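Local coordinates for EGF family domain-containing protein (Toxoplasma gondii, PDB 4Z80) that binds a peptide of the RON2-like protein RON2L1 and probably acts in host-cell invasion at the moving junction, at residues 307-311 with 312-316. Sequence-based numbering, arbitrary orientation.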
loop_
_atom_site.group_PDB
_atom_site.type_symbol
_atom_site.label_atom_id
_atom_site.label_comp_id
_atom_site.label_asym_id
_atom_site.label_seq_id
_atom_site.Cartn_x
_atom_site.Cartn_y
_atom_site.Cartn_z
ATOM N N LEU A 307 -17.380 12.589 -1.239
ATOM C CA LEU A 307 -16.807 13.118 0.013
ATOM C C LEU A 307 -17.558 12.740 1.294
ATOM O O LEU A 307 -16.919 12.396 2.289
ATOM C CB LEU A 307 -16.664 14.641 -0.065
ATOM C CG LEU A 307 -15.673 15.163 -1.119
ATOM C CD1 LEU A 307 -15.654 16.687 -1.143
ATOM C CD2 LEU A 307 -14.260 14.625 -0.890
ATOM N N THR A 308 -18.886 12.805 1.289
ATOM C CA THR A 308 -19.673 12.404 2.452
ATOM C C THR A 308 -20.928 11.667 2.031
ATOM O O THR A 308 -21.584 12.031 1.049
ATOM C CB THR A 308 -20.063 13.622 3.330
ATOM O OG1 THR A 308 -20.760 14.596 2.545
ATOM C CG2 THR A 308 -18.830 14.275 3.926
ATOM N N THR A 309 -21.239 10.603 2.767
ATOM C CA THR A 309 -22.503 9.888 2.631
ATOM C C THR A 309 -22.794 9.147 3.924
ATOM O O THR A 309 -21.884 8.900 4.710
ATOM C CB THR A 309 -22.493 8.870 1.470
ATOM O OG1 THR A 309 -23.801 8.303 1.326
ATOM C CG2 THR A 309 -21.500 7.749 1.726
ATOM N N ASP A 310 -24.056 8.776 4.127
ATOM C CA ASP A 310 -24.431 7.898 5.237
ATOM C C ASP A 310 -24.682 6.456 4.788
ATOM O O ASP A 310 -24.881 5.563 5.616
ATOM C CB ASP A 310 -25.687 8.427 5.926
ATOM C CG ASP A 310 -25.483 9.793 6.529
ATOM O OD1 ASP A 310 -24.446 9.999 7.191
ATOM O OD2 ASP A 310 -26.362 10.659 6.336
ATOM N N ASP A 311 -24.685 6.235 3.478
ATOM C CA ASP A 311 -25.036 4.934 2.904
ATOM C C ASP A 311 -23.883 3.953 3.046
ATOM O O ASP A 311 -22.892 4.060 2.327
ATOM C CB ASP A 311 -25.416 5.117 1.430
ATOM C CG ASP A 311 -25.890 3.832 0.765
ATOM O OD1 ASP A 311 -25.848 2.753 1.388
ATOM O OD2 ASP A 311 -26.306 3.917 -0.412
ATOM N N THR A 312 -24.012 3.000 3.966
ATOM C CA THR A 312 -22.915 2.079 4.245
ATOM C C THR A 312 -22.748 1.029 3.149
ATOM O O THR A 312 -21.806 0.230 3.198
ATOM C CB THR A 312 -23.092 1.374 5.606
ATOM O OG1 THR A 312 -24.303 0.602 5.610
ATOM C CG2 THR A 312 -23.145 2.399 6.726
ATOM N N ASN A 313 -23.627 1.040 2.151
ATOM C CA ASN A 313 -23.445 0.163 0.998
ATOM C C ASN A 313 -22.783 0.893 -0.173
ATOM O O ASN A 313 -22.507 0.285 -1.210
ATOM C CB ASN A 313 -24.781 -0.439 0.559
ATOM C CG ASN A 313 -24.603 -1.730 -0.222
ATOM O OD1 ASN A 313 -25.079 -1.859 -1.350
ATOM N ND2 ASN A 313 -23.890 -2.687 0.371
ATOM N N ALA A 314 -22.510 2.186 -0.005
ATOM C CA ALA A 314 -21.847 2.961 -1.048
ATOM C C ALA A 314 -20.338 2.955 -0.839
ATOM O O ALA A 314 -19.845 2.640 0.250
ATOM C CB ALA A 314 -22.377 4.393 -1.077
ATOM N N PHE A 315 -19.618 3.254 -1.913
ATOM C CA PHE A 315 -18.172 3.397 -1.877
ATOM C C PHE A 315 -17.825 4.805 -2.336
ATOM O O PHE A 315 -18.454 5.348 -3.244
ATOM C CB PHE A 315 -17.481 2.340 -2.757
ATOM C CG PHE A 315 -16.039 2.088 -2.384
ATOM C CD1 PHE A 315 -15.028 2.912 -2.862
ATOM C CD2 PHE A 315 -15.692 1.033 -1.545
ATOM C CE1 PHE A 315 -13.700 2.696 -2.505
ATOM C CE2 PHE A 315 -14.357 0.814 -1.192
ATOM C CZ PHE A 315 -13.370 1.639 -1.679
ATOM N N TYR A 316 -16.838 5.407 -1.688
ATOM C CA TYR A 316 -16.456 6.776 -1.970
ATOM C C TYR A 316 -15.718 6.967 -3.290
ATOM O O TYR A 316 -14.973 6.094 -3.748
ATOM C CB TYR A 316 -15.586 7.311 -0.830
ATOM C CG TYR A 316 -16.400 7.796 0.341
ATOM C CD1 TYR A 316 -17.076 9.005 0.265
ATOM C CD2 TYR A 316 -16.521 7.046 1.507
ATOM C CE1 TYR A 316 -17.844 9.458 1.312
ATOM C CE2 TYR A 316 -17.283 7.504 2.570
ATOM C CZ TYR A 316 -17.937 8.710 2.464
ATOM O OH TYR A 316 -18.709 9.201 3.499
#
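A type I beta turn from Asp-311 to Ala-314 reverses the chain in a surface loop of the AMA1-family region, between strands 289-291 and 318-321. Ala-314 N donates to Asp-311 O (3.0 Å) and closes the turn. The Asp-311 side chain adds an Asx turn. Its CG lies anti to the backbone N (chi1 -176°), which brings OD1 to Asn-313 N at 2.9 Å. This N-H comes from above the carboxylate plane, 46° out of it. Asp-311 therefore grips the turn by two acceptors, its carbonyl and its carboxylate. Just ahead, Thr-309 forms an ST turn. Its OG1 accepts from Asp-311 N at 3.1 Å in a nearly straight bond, which fixes the backbone just before the beta turn.

Further from the turn, the Tyr-316 ring reaches across to the 307-309 backbone. Leu-307 O lies 3.2 Å from Tyr-316 CE1, oblique to the ring; this oxygen accepts a hydrogen bond from Arg-116, which makes a cation-pi contact with the same ring. Thr-308 CA meets the ring edge in plane. The phenol oxygen is hydrogen-bonded to Lys-146 O, so the buried tyrosine ties this loop to another part of the chain. Within the loop, Tyr-316 OH takes a bent bond (139°) from Thr-309 N at 3.0 Å, while Thr-309 CG2 packs against the same OH at 3.6 Å.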